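PDB 5UWY: thioredoxin reductase from Streptococcus pyogenes, which probably catalyses the NADPH-dependent reduction of thioredoxin, passing electrons from a bound FAD to a redox-active disulfide. Local coordinates for residues T7-S12 with M17-Y22; N43-I48 with V135-F140; V215-V220 with H228-V233; P241-V246 with E250-E255. All coordinates share one frame; numbering follows the deposited sequence.

Contact 1 of 4, residues T7-S12 with M17-Y22; sequences TLIIGS and MTAALY
Ile-9 and Ala-20 make the dense part of this contact. With CG1 of Ile-9 lying beside its own backbone N (chi1 -63°), the chain reaches off strand 5-10 and sets CD1 on the backbone of the helix, 3.5 Å from Ala-20 N. The same methyl is 3.6 Å from Ala-20 CB and 4.2 Å from Ala-19 CB, so one carbon fills the corner between two small residues. Because both helix residues are alanines, the helix can lie close over the strand, with Ile-9 CA and Ala-20 CA 7.2 Å apart. This is the opening beta-alpha-beta unit of a Rossmann-type dinucleotide fold, in which strand 5-10 runs through a glycine-rich turn into helix 14-25. Gly-11, at phi 118° and psi 142°, adopts angles that suit a residue without CB, and it touches the FAD. Towards this turn the contact becomes more polar. The chain of Met-17, modelled as selenomethionine, runs past Ser-12 with CG 4.0 Å from Ser-12 OG, and its bend at chi3 brings CE beside the Ser-12 hydroxyl and carbonyl. Even this end is shut off from solvent: Met-66, Tyr-67 and Leu-70 of helix 59-71 pack on Met-17. By contrast, the far side of the helix gives the strand nothing: Thr-18 and Leu-21 point away from it and meet Pro-52 and Glu-49 of the second subunit.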
# COMPACT_ATOMS: atom_id res chain seq x y z
N THR A 7 1.08 16.55 13.65
CA THR A 7 0.07 15.61 13.19
C THR A 7 -0.49 14.81 14.36
O THR A 7 0.27 14.26 15.17
CB THR A 7 0.65 14.64 12.16
OG1 THR A 7 1.45 15.35 11.22
CG2 THR A 7 -0.47 13.92 11.43
N LEU A 8 -1.81 14.72 14.41
CA LEU A 8 -2.46 13.74 15.26
C LEU A 8 -3.17 12.73 14.38
O LEU A 8 -3.84 13.11 13.41
CB LEU A 8 -3.44 14.38 16.25
CG LEU A 8 -2.79 15.14 17.41
CD1 LEU A 8 -3.70 16.26 17.94
CD2 LEU A 8 -2.32 14.20 18.51
N ILE A 9 -3.00 11.45 14.70
CA ILE A 9 -3.59 10.35 13.94
C ILE A 9 -4.61 9.66 14.82
O ILE A 9 -4.27 9.14 15.89
CB ILE A 9 -2.52 9.38 13.44
CG1 ILE A 9 -1.56 10.09 12.49
CG2 ILE A 9 -3.16 8.18 12.76
CD1 ILE A 9 -0.19 9.51 12.47
N ILE A 10 -5.86 9.65 14.38
CA ILE A 10 -6.95 9.01 15.11
C ILE A 10 -7.00 7.56 14.65
O ILE A 10 -7.47 7.25 13.56
CB ILE A 10 -8.29 9.72 14.87
CG1 ILE A 10 -8.10 11.24 14.85
CG2 ILE A 10 -9.29 9.33 15.93
CD1 ILE A 10 -7.64 11.82 16.16
N GLY A 11 -6.50 6.66 15.49
CA GLY A 11 -6.52 5.24 15.17
C GLY A 11 -5.14 4.63 15.08
O GLY A 11 -4.21 5.26 14.58
N SER A 12 -5.00 3.39 15.55
CA SER A 12 -3.74 2.66 15.55
C SER A 12 -3.89 1.31 14.87
O SER A 12 -3.60 0.25 15.44
CB SER A 12 -3.21 2.49 16.97
OG SER A 12 -2.00 1.77 16.99
N MSE A 17 -0.63 3.59 11.84
CA MSE A 17 0.74 3.34 12.24
C MSE A 17 1.73 3.63 11.11
O MSE A 17 2.84 4.09 11.35
CB MSE A 17 0.89 1.90 12.71
CG MSE A 17 0.92 1.77 14.22
SE MSE A 17 1.18 -0.06 14.79
CE MSE A 17 -0.63 -0.51 15.31
N THR A 18 1.32 3.35 9.87
CA THR A 18 2.18 3.67 8.74
C THR A 18 2.28 5.18 8.53
O THR A 18 3.37 5.71 8.30
CB THR A 18 1.68 2.99 7.47
OG1 THR A 18 1.55 1.58 7.71
CG2 THR A 18 2.65 3.22 6.32
N ALA A 19 1.15 5.88 8.64
CA ALA A 19 1.18 7.34 8.57
C ALA A 19 2.05 7.92 9.67
O ALA A 19 2.77 8.90 9.45
CB ALA A 19 -0.24 7.90 8.64
N ALA A 20 1.99 7.33 10.87
CA ALA A 20 2.84 7.79 11.96
C ALA A 20 4.31 7.53 11.67
O ALA A 20 5.17 8.37 11.96
CB ALA A 20 2.44 7.11 13.27
N LEU A 21 4.61 6.37 11.08
CA LEU A 21 5.99 6.05 10.73
C LEU A 21 6.55 7.07 9.75
O LEU A 21 7.62 7.65 9.98
CB LEU A 21 6.05 4.64 10.14
CG LEU A 21 7.39 4.15 9.61
CD1 LEU A 21 8.36 3.90 10.75
CD2 LEU A 21 7.20 2.89 8.77
N TYR A 22 5.84 7.30 8.64
CA TYR A 22 6.35 8.22 7.63
C TYR A 22 6.41 9.65 8.17
O TYR A 22 7.42 10.34 8.00
CB TYR A 22 5.48 8.15 6.38
CG TYR A 22 5.94 7.10 5.39
CD1 TYR A 22 5.58 5.77 5.55
CD2 TYR A 22 6.74 7.44 4.31
CE1 TYR A 22 6.00 4.81 4.65
CE2 TYR A 22 7.16 6.49 3.41
CZ TYR A 22 6.79 5.17 3.58
OH TYR A 22 7.21 4.22 2.69

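Contact 2 of 4, residues N43-I48 with V135-F140; sequences NNTFDI and VCDGAF. With FAD (flavin-adenine dinucleotide), chain B.
A carbonyl oxygen, Asp-47 O, meets Phe-140 at the edge of its ring, near the ring plane and 3.6 Å from CE2. Beside it the Asp-47 side chain crosses the phenylalanine at about a right angle, its carboxylate turned 13° from the ring plane and OD2 lying 3.8 Å from Phe-140 CZ. This polar edge-on contact adjoins the redox centre of thioredoxin reductase, the CxxC disulfide of Cys-133, just before the short helix 134-137, and Cys-136 within it, beside the flavin. The two segments enclose the isoalloxazine from opposite faces. From loop 43-48, with CG2 anti to the backbone N and OG1 beside it (chi1 -53°), Thr-45 lays both branches on the flavin, OG1 against C5X and C9A and CG2 3.6 Å from N5, while Ile-48 CG2 covers the pyrimidine end, 3.9 Å from N3. Asp-137 reaches in beside the ring, OD1 3.5 Å from FAD O4 and 4.2 Å from Asp-47 O, and its OD2 is hydrogen-bonded to Ser-131 OG. The second subunit closes the outer side: its Arg-25 donates to Cys-136 O and makes a cation-pi contact with Phe-140. Glu-49 of the same chain lies close to Asp-47 OD2, and the two like charges probably raise each other's pKa. A disulfide lying against the flavin is consistent with electron transfer from reduced flavin, and Cys-136 SG lies over the ring 3.3 Å from FAD C4X.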
# COMPACT_ATOMS: atom_id res chain seq x y z
N ASN A 43 -6.02 -7.53 15.68
CA ASN A 43 -5.90 -8.30 16.91
C ASN A 43 -6.95 -9.40 16.97
O ASN A 43 -6.96 -10.21 17.90
CB ASN A 43 -6.01 -7.37 18.13
CG ASN A 43 -4.84 -6.42 18.25
OD1 ASN A 43 -5.02 -5.21 18.32
ND2 ASN A 43 -3.63 -6.97 18.29
N ASN A 44 -7.84 -9.44 15.98
CA ASN A 44 -8.89 -10.44 15.90
C ASN A 44 -8.62 -11.49 14.82
O ASN A 44 -9.46 -12.37 14.61
CB ASN A 44 -10.25 -9.77 15.64
CG ASN A 44 -10.63 -8.79 16.73
OD1 ASN A 44 -9.80 -8.41 17.56
ND2 ASN A 44 -11.89 -8.38 16.74
N THR A 45 -7.47 -11.43 14.16
CA THR A 45 -7.17 -12.32 13.04
C THR A 45 -6.15 -13.37 13.47
O THR A 45 -5.09 -13.04 14.01
CB THR A 45 -6.63 -11.53 11.84
OG1 THR A 45 -7.55 -10.48 11.51
CG2 THR A 45 -6.47 -12.45 10.64
N PHE A 46 -6.48 -14.64 13.23
CA PHE A 46 -5.63 -15.76 13.59
C PHE A 46 -4.32 -15.73 12.82
O PHE A 46 -3.25 -15.55 13.42
CB PHE A 46 -6.36 -17.08 13.33
CG PHE A 46 -5.90 -18.22 14.20
CD1 PHE A 46 -5.31 -17.98 15.43
CD2 PHE A 46 -6.05 -19.53 13.78
CE1 PHE A 46 -4.89 -19.03 16.23
CE2 PHE A 46 -5.63 -20.59 14.57
CZ PHE A 46 -5.05 -20.33 15.80
N ASP A 47 -4.39 -15.90 11.51
CA ASP A 47 -3.21 -15.97 10.65
C ASP A 47 -3.40 -15.04 9.45
O ASP A 47 -4.51 -14.87 8.94
CB ASP A 47 -2.96 -17.41 10.17
CG ASP A 47 -1.61 -17.58 9.51
OD1 ASP A 47 -0.73 -16.72 9.72
OD2 ASP A 47 -1.42 -18.58 8.79
N ILE A 48 -2.30 -14.43 9.02
CA ILE A 48 -2.29 -13.52 7.88
C ILE A 48 -1.19 -13.95 6.93
O ILE A 48 -0.01 -13.98 7.31
CB ILE A 48 -2.09 -12.05 8.31
CG1 ILE A 48 -3.11 -11.65 9.38
CG2 ILE A 48 -2.17 -11.13 7.11
CD1 ILE A 48 -2.78 -10.35 10.07
N VAL A 135 -11.65 -12.72 0.81
CA VAL A 135 -10.32 -12.39 0.33
C VAL A 135 -9.27 -12.63 1.40
O VAL A 135 -8.09 -12.86 1.09
CB VAL A 135 -10.28 -10.92 -0.16
CG1 VAL A 135 -8.93 -10.57 -0.77
CG2 VAL A 135 -11.40 -10.66 -1.16
N CYS A 136 -9.68 -12.63 2.66
CA CYS A 136 -8.78 -12.68 3.80
C CYS A 136 -8.38 -14.10 4.17
O CYS A 136 -7.19 -14.45 4.15
CB CYS A 136 -9.44 -11.96 4.99
SG CYS A 136 -9.61 -10.16 4.75
N ASP A 137 -9.36 -14.95 4.51
CA ASP A 137 -9.09 -16.30 4.97
C ASP A 137 -9.64 -17.38 4.04
O ASP A 137 -9.60 -18.56 4.38
CB ASP A 137 -9.65 -16.50 6.38
CG ASP A 137 -9.49 -15.27 7.25
OD1 ASP A 137 -8.36 -14.74 7.33
OD2 ASP A 137 -10.49 -14.83 7.85
N GLY A 138 -10.15 -17.00 2.86
CA GLY A 138 -10.72 -17.99 1.96
C GLY A 138 -9.73 -19.04 1.50
O GLY A 138 -10.11 -20.20 1.29
N ALA A 139 -8.47 -18.66 1.34
CA ALA A 139 -7.42 -19.58 0.90
C ALA A 139 -6.99 -20.57 1.98
O ALA A 139 -6.17 -21.45 1.69
CB ALA A 139 -6.21 -18.79 0.41
N PHE A 140 -7.51 -20.45 3.20
CA PHE A 140 -7.19 -21.40 4.26
C PHE A 140 -8.07 -22.63 4.23
O PHE A 140 -7.67 -23.69 4.73
CB PHE A 140 -7.32 -20.74 5.63
CG PHE A 140 -6.28 -19.70 5.92
CD1 PHE A 140 -4.95 -19.93 5.60
CD2 PHE A 140 -6.62 -18.50 6.51
CE1 PHE A 140 -3.99 -18.98 5.87
CE2 PHE A 140 -5.67 -17.54 6.78
CZ PHE A 140 -4.35 -17.78 6.46
PA FAD B . -8.52 -0.52 11.72
O1A FAD B . -7.30 -1.32 11.96
O2A FAD B . -9.86 -1.26 11.81
O5B FAD B . -8.60 0.70 12.70
C5B FAD B . -9.37 0.63 13.91
C4B FAD B . -8.66 1.38 15.00
O4B FAD B . -9.33 2.64 15.22
C3B FAD B . -8.62 0.66 16.35
O3B FAD B . -7.32 0.69 16.92
C2B FAD B . -9.65 1.43 17.19
O2B FAD B . -9.31 1.39 18.57
C1B FAD B . -9.49 2.83 16.61
N9A FAD B . -10.61 3.73 16.85
C8A FAD B . -11.86 3.69 16.28
N7A FAD B . -12.67 4.64 16.69
C5A FAD B . -11.89 5.36 17.58
C6A FAD B . -12.17 6.50 18.36
N6A FAD B . -13.34 7.14 18.36
N1A FAD B . -11.17 6.97 19.15
C2A FAD B . -10.00 6.34 19.15
N3A FAD B . -9.63 5.26 18.46
C4A FAD B . -10.63 4.82 17.69
N1 FAD B . -6.37 -8.11 6.79
C2 FAD B . -5.54 -8.71 5.88
O2 FAD B . -4.69 -8.07 5.25
N3 FAD B . -5.65 -10.07 5.66
C4 FAD B . -6.54 -10.93 6.27
O4 FAD B . -6.54 -12.13 5.99
C4X FAD B . -7.42 -10.28 7.23
N5 FAD B . -8.30 -11.01 7.85
C5X FAD B . -9.14 -10.40 8.76
C6 FAD B . -10.08 -11.17 9.43
C7 FAD B . -10.95 -10.60 10.36
C7M FAD B . -11.95 -11.48 11.06
C8 FAD B . -10.87 -9.23 10.62
C8M FAD B . -11.80 -8.58 11.62
C9 FAD B . -9.94 -8.45 9.95
C9A FAD B . -9.07 -9.02 9.02
N10 FAD B . -8.12 -8.26 8.31
C10 FAD B . -7.26 -8.86 7.41
C1' FAD B . -7.96 -6.81 8.57
C2' FAD B . -8.62 -5.92 7.52
O2' FAD B . -7.74 -5.69 6.42
C3' FAD B . -8.96 -4.57 8.16
O3' FAD B . -9.88 -3.91 7.30
C4' FAD B . -7.77 -3.63 8.43
O4' FAD B . -7.05 -4.09 9.57
C5' FAD B . -8.22 -2.20 8.65
O5' FAD B . -7.06 -1.37 8.91
P FAD B . -7.22 0.15 9.29
O1P FAD B . -7.64 0.94 8.04
O2P FAD B . -6.02 0.71 9.96
O3P FAD B . -8.46 0.16 10.29

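Contact 3 of 4, residues V215-V220 with H228-V233; sequences VLIENV and HAFGGV
Ile-217 packs against the imidazole of His-228, the two side chains crossing at about a right angle. At its root, Ile-217 CB lies 3.9 Å from His-228 CE1. CG1 then leaves beside the backbone N, and a bend at chi2 (83°) carries the terminal methyl back towards the ring instead of out along the chain. That methyl, CD1, comes 3.7 Å from His-228 ND1 and, further on, 4.5 Å from Phe-230 CE2, where it sits at the edge of the phenyl ring near its plane. Val-215 adds to the same apolar cluster, its CG2 4.2 Å from Phe-230 CD2. Between the backbones, Val-215 and His-228 form a hydrogen-bonded pair of the antiparallel hairpin 212-219/225-229. Val-215 N donates to His-228 O at 2.9 Å, and His-228 N returns an equally long bond to Val-215 O; both are nearly straight, at 164° and 166°. Val-215 O also lies at the edge of the imidazole, in the ring plane. The hairpin belongs to a three-stranded antiparallel sheet in what is, by family resemblance, the NADPH-binding domain. The side of the sheet carrying Val-215 and His-228, together with Phe-230 from the loop that follows, is turned towards the parallel Rossmann-type sheet: Ile-217 touches Val-172, while Phe-230 packs on Thr-170 of strand 168-172 and on Asp-145 and Leu-147 of strand 145-149.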
# COMPACT_ATOMS: atom_id res chain seq x y z
N VAL A 215 -22.87 -26.32 12.22
CA VAL A 215 -23.75 -25.19 12.51
C VAL A 215 -25.18 -25.70 12.59
O VAL A 215 -25.62 -26.52 11.77
CB VAL A 215 -23.63 -24.08 11.44
CG1 VAL A 215 -24.44 -22.85 11.85
CG2 VAL A 215 -22.18 -23.70 11.20
N LEU A 216 -25.91 -25.24 13.61
CA LEU A 216 -27.34 -25.48 13.74
C LEU A 216 -28.09 -24.39 12.99
O LEU A 216 -27.94 -23.20 13.31
CB LEU A 216 -27.79 -25.50 15.20
CG LEU A 216 -27.16 -26.44 16.22
CD1 LEU A 216 -27.80 -26.21 17.58
CD2 LEU A 216 -27.31 -27.89 15.78
N ILE A 217 -28.91 -24.81 12.02
CA ILE A 217 -29.68 -23.92 11.16
C ILE A 217 -31.16 -24.11 11.47
O ILE A 217 -31.68 -25.24 11.44
CB ILE A 217 -29.41 -24.20 9.67
CG1 ILE A 217 -28.10 -23.55 9.23
CG2 ILE A 217 -30.56 -23.73 8.80
CD1 ILE A 217 -26.86 -24.35 9.55
N GLU A 218 -31.84 -23.01 11.78
CA GLU A 218 -33.27 -23.00 12.04
C GLU A 218 -34.02 -22.49 10.81
O GLU A 218 -33.54 -21.59 10.12
CB GLU A 218 -33.60 -22.12 13.25
CG GLU A 218 -34.95 -22.41 13.89
CD GLU A 218 -35.73 -21.15 14.20
OE1 GLU A 218 -36.98 -21.20 14.18
OE2 GLU A 218 -35.09 -20.10 14.44
N ASN A 219 -35.18 -23.07 10.55
CA ASN A 219 -36.03 -22.63 9.45
C ASN A 219 -37.04 -21.62 9.98
O ASN A 219 -37.72 -21.88 10.98
CB ASN A 219 -36.74 -23.83 8.81
CG ASN A 219 -37.66 -23.43 7.67
OD1 ASN A 219 -38.58 -22.63 7.83
ND2 ASN A 219 -37.40 -23.98 6.49
N VAL A 220 -37.13 -20.47 9.31
CA VAL A 220 -38.03 -19.41 9.79
C VAL A 220 -39.49 -19.81 9.63
O VAL A 220 -40.34 -19.38 10.41
CB VAL A 220 -37.72 -18.09 9.06
CG1 VAL A 220 -38.26 -16.91 9.86
CG2 VAL A 220 -36.23 -17.95 8.82
N HIS A 228 -25.87 -29.06 10.33
CA HIS A 228 -25.13 -29.33 9.11
C HIS A 228 -23.64 -29.20 9.39
O HIS A 228 -23.22 -28.42 10.25
CB HIS A 228 -25.54 -28.38 7.97
CG HIS A 228 -27.02 -28.26 7.77
ND1 HIS A 228 -27.87 -27.78 8.74
CD2 HIS A 228 -27.81 -28.60 6.72
CE1 HIS A 228 -29.11 -27.80 8.29
NE2 HIS A 228 -29.10 -28.30 7.06
N ALA A 229 -22.83 -30.00 8.70
CA ALA A 229 -21.39 -30.06 8.92
C ALA A 229 -20.69 -29.09 7.97
O ALA A 229 -20.80 -29.22 6.74
CB ALA A 229 -20.86 -31.48 8.72
N PHE A 230 -19.95 -28.14 8.53
CA PHE A 230 -19.24 -27.14 7.74
C PHE A 230 -17.86 -26.90 8.33
O PHE A 230 -17.71 -26.71 9.54
CB PHE A 230 -20.01 -25.82 7.68
CG PHE A 230 -21.27 -25.90 6.88
CD1 PHE A 230 -21.22 -26.13 5.52
CD2 PHE A 230 -22.50 -25.74 7.49
CE1 PHE A 230 -22.38 -26.20 4.78
CE2 PHE A 230 -23.66 -25.81 6.75
CZ PHE A 230 -23.60 -26.04 5.40
N GLY A 231 -16.85 -26.92 7.46
CA GLY A 231 -15.51 -26.55 7.88
C GLY A 231 -15.36 -25.07 8.13
O GLY A 231 -14.57 -24.65 8.98
N GLY A 232 -16.12 -24.24 7.40
CA GLY A 232 -16.04 -22.81 7.62
C GLY A 232 -17.38 -22.12 7.49
O GLY A 232 -18.32 -22.64 6.89
N VAL A 233 -17.45 -20.94 8.09
CA VAL A 233 -18.58 -20.04 7.90
C VAL A 233 -18.04 -18.65 7.59
O VAL A 233 -17.07 -18.19 8.22
CB VAL A 233 -19.54 -20.05 9.11
CG1 VAL A 233 -19.08 -19.12 10.20
CG2 VAL A 233 -20.98 -19.72 8.66

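Contact 4 of 4, residues P241-V246 with E250-E255; sequences PVTGMV and EITDSE. With FAD (flavin-adenine dinucleotide), chain B.
Matching torsions at Thr-243 and Thr-252 (chi1 48° and 50°) set each hydroxyl between the backbone N and the carbonyl carbon and swing each methyl anti to the carbonyl carbon. The two side chains therefore meet tip to tip through carbon, Thr-252 CG2 standing 4.0 Å from Thr-243 CB and 4.1 Å from Thr-243 CG2. The hydroxyl of Thr-243 is engaged elsewhere, by the carbonyl of Gly-256. Next to this pair, Ile-251 extends its chain across the gap, so that CD1 rests 4.0 Å from Val-246 CB, and Val-246 CG2 lies 4.2 Å from Thr-252 CG2. These aliphatic carbons make a small apolar seam between two irregular pieces of chain, where the backbones remain apart, 7.4 Å between Val-246 CA and Ile-251 CA. Both pieces belong to the long connection from strand 239-241 to strand 271-273, the latter an outer strand of the parallel sheet that also contains the first strand of the Rossmann-type fold. Val-242 is the centre of an inverse gamma turn, closed by a weak bond from Thr-243 N to Pro-241 O. The turn faces the FAD: Val-242 directs CG1, anti to its backbone N, at adenine N7A, with CB 3.9 Å from the same atom, and the twice-bent selenomethionine Met-245 brings CE to 3.9 Å from N6A. Backbone bonding of Val-242 to Gly-111 ties this side to another loop of the same chain. At the Pro-241 end the ring rests its CG against the backbone carbonyl of Glu-255, an exposed residue; Glu-250, at the Val-246 end, is exposed as well.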
# COMPACT_ATOMS: atom_id res chain seq x y z
N PRO A 241 -18.44 2.04 9.35
CA PRO A 241 -17.28 2.92 9.50
C PRO A 241 -17.37 3.70 10.80
O PRO A 241 -18.45 4.12 11.21
CB PRO A 241 -17.37 3.84 8.28
CG PRO A 241 -18.82 3.84 7.92
CD PRO A 241 -19.32 2.46 8.24
N VAL A 242 -16.23 3.87 11.45
CA VAL A 242 -16.16 4.62 12.70
C VAL A 242 -16.00 6.09 12.31
O VAL A 242 -14.90 6.60 12.17
CB VAL A 242 -15.04 4.14 13.61
CG1 VAL A 242 -15.26 4.66 15.01
CG2 VAL A 242 -14.97 2.62 13.61
N THR A 243 -17.14 6.77 12.13
CA THR A 243 -17.13 8.17 11.72
C THR A 243 -18.11 8.99 12.55
O THR A 243 -18.63 10.01 12.09
CB THR A 243 -17.46 8.31 10.23
OG1 THR A 243 -18.60 7.52 9.91
CG2 THR A 243 -16.27 7.87 9.39
N GLY A 244 -18.38 8.56 13.79
CA GLY A 244 -19.24 9.34 14.66
C GLY A 244 -18.64 10.67 15.05
O GLY A 244 -19.36 11.63 15.33
N MSE A 245 -17.31 10.75 15.08
CA MSE A 245 -16.65 11.96 15.55
C MSE A 245 -16.31 12.94 14.42
O MSE A 245 -15.54 13.88 14.63
CB MSE A 245 -15.38 11.61 16.35
CG MSE A 245 -14.13 11.21 15.54
SE MSE A 245 -14.40 10.06 13.99
CE MSE A 245 -14.79 8.40 14.93
N VAL A 246 -16.89 12.73 13.24
CA VAL A 246 -16.70 13.65 12.12
C VAL A 246 -18.03 13.91 11.43
O VAL A 246 -18.06 14.29 10.25
CB VAL A 246 -15.66 13.12 11.12
CG1 VAL A 246 -14.28 13.14 11.74
CG2 VAL A 246 -16.03 11.72 10.65
N GLU A 250 -19.05 17.07 7.28
CA GLU A 250 -19.55 16.85 5.92
C GLU A 250 -18.46 16.29 5.01
O GLU A 250 -18.36 16.65 3.83
CB GLU A 250 -20.15 18.13 5.34
CG GLU A 250 -21.41 18.60 6.03
CD GLU A 250 -21.73 20.05 5.74
OE1 GLU A 250 -21.36 20.91 6.57
OE2 GLU A 250 -22.35 20.33 4.69
N ILE A 251 -17.64 15.39 5.56
CA ILE A 251 -16.61 14.72 4.78
C ILE A 251 -16.97 13.28 4.48
O ILE A 251 -16.22 12.58 3.78
CB ILE A 251 -15.25 14.79 5.51
CG1 ILE A 251 -15.20 13.78 6.65
CG2 ILE A 251 -15.05 16.18 6.07
CD1 ILE A 251 -13.97 13.92 7.53
N THR A 252 -18.11 12.81 4.96
CA THR A 252 -18.57 11.44 4.78
C THR A 252 -19.60 11.37 3.65
O THR A 252 -20.14 12.38 3.20
CB THR A 252 -19.17 10.89 6.07
OG1 THR A 252 -20.13 11.83 6.59
CG2 THR A 252 -18.08 10.69 7.11
N ASP A 253 -19.86 10.15 3.20
CA ASP A 253 -20.91 9.91 2.22
C ASP A 253 -22.20 9.53 2.96
O ASP A 253 -22.28 9.63 4.19
CB ASP A 253 -20.47 8.84 1.22
CG ASP A 253 -20.20 7.49 1.86
OD1 ASP A 253 -20.24 7.39 3.11
OD2 ASP A 253 -19.94 6.52 1.12
N SER A 254 -23.21 9.09 2.21
CA SER A 254 -24.49 8.75 2.84
C SER A 254 -24.33 7.59 3.81
O SER A 254 -24.96 7.57 4.88
CB SER A 254 -25.52 8.41 1.76
OG SER A 254 -24.94 7.63 0.73
N GLU A 255 -23.48 6.62 3.48
CA GLU A 255 -23.23 5.49 4.37
C GLU A 255 -22.18 5.78 5.43
O GLU A 255 -21.94 4.93 6.29
CB GLU A 255 -22.81 4.26 3.56
CG GLU A 255 -23.40 4.20 2.16
CD GLU A 255 -23.56 2.79 1.65
OE1 GLU A 255 -22.54 2.07 1.54
OE2 GLU A 255 -24.71 2.39 1.37
PA FAD B . -8.52 -0.52 11.72
O1A FAD B . -7.30 -1.32 11.96
O2A FAD B . -9.86 -1.26 11.81
O5B FAD B . -8.60 0.70 12.70
C5B FAD B . -9.37 0.63 13.91
C4B FAD B . -8.66 1.38 15.00
O4B FAD B . -9.33 2.64 15.22
C3B FAD B . -8.62 0.66 16.35
O3B FAD B . -7.32 0.69 16.92
C2B FAD B . -9.65 1.43 17.19
O2B FAD B . -9.31 1.39 18.57
C1B FAD B . -9.49 2.83 16.61
N9A FAD B . -10.61 3.73 16.85
C8A FAD B . -11.86 3.69 16.28
N7A FAD B . -12.67 4.64 16.69
C5A FAD B . -11.89 5.36 17.58
C6A FAD B . -12.17 6.50 18.36
N6A FAD B . -13.34 7.14 18.36
N1A FAD B . -11.17 6.97 19.15
C2A FAD B . -10.00 6.34 19.15
N3A FAD B . -9.63 5.26 18.46
C4A FAD B . -10.63 4.82 17.69
N1 FAD B . -6.37 -8.11 6.79
C2 FAD B . -5.54 -8.71 5.88
O2 FAD B . -4.69 -8.07 5.25
N3 FAD B . -5.65 -10.07 5.66
C4 FAD B . -6.54 -10.93 6.27
O4 FAD B . -6.54 -12.13 5.99
C4X FAD B . -7.42 -10.28 7.23
N5 FAD B . -8.30 -11.01 7.85
C5X FAD B . -9.14 -10.40 8.76
C6 FAD B . -10.08 -11.17 9.43
C7 FAD B . -10.95 -10.60 10.36
C7M FAD B . -11.95 -11.48 11.06
C8 FAD B . -10.87 -9.23 10.62
C8M FAD B . -11.80 -8.58 11.62
C9 FAD B . -9.94 -8.45 9.95
C9A FAD B . -9.07 -9.02 9.02
N10 FAD B . -8.12 -8.26 8.31
C10 FAD B . -7.26 -8.86 7.41
C1' FAD B . -7.96 -6.81 8.57
C2' FAD B . -8.62 -5.92 7.52
O2' FAD B . -7.74 -5.69 6.42
C3' FAD B . -8.96 -4.57 8.16
O3' FAD B . -9.88 -3.91 7.30
C4' FAD B . -7.77 -3.63 8.43
O4' FAD B . -7.05 -4.09 9.57
C5' FAD B . -8.22 -2.20 8.65
O5' FAD B . -7.06 -1.37 8.91
P FAD B . -7.22 0.15 9.29
O1P FAD B . -7.64 0.94 8.04
O2P FAD B . -6.02 0.71 9.96
O3P FAD B . -8.46 0.16 10.29

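From the N terminus, contact 1 closes first, across the glycine-rich turn of the opening beta-alpha-beta unit. Contact 2 then spans 86 intervening residues, bringing the loop before helix 59-71 to the disulfide helix at the flavin. Contact 3 is a short hairpin closure farther out, on the other side of the chain's centre from contact 1, and contact 4 seals a still shorter loop after the chain has returned to the FAD region. All four follow in series, none nested or crossing. Segments 7-12 and 241-246 serve the adenosine half of FAD, their contacts about 5 Å apart at the nearest atoms, while contact 2 holds its isoalloxazine.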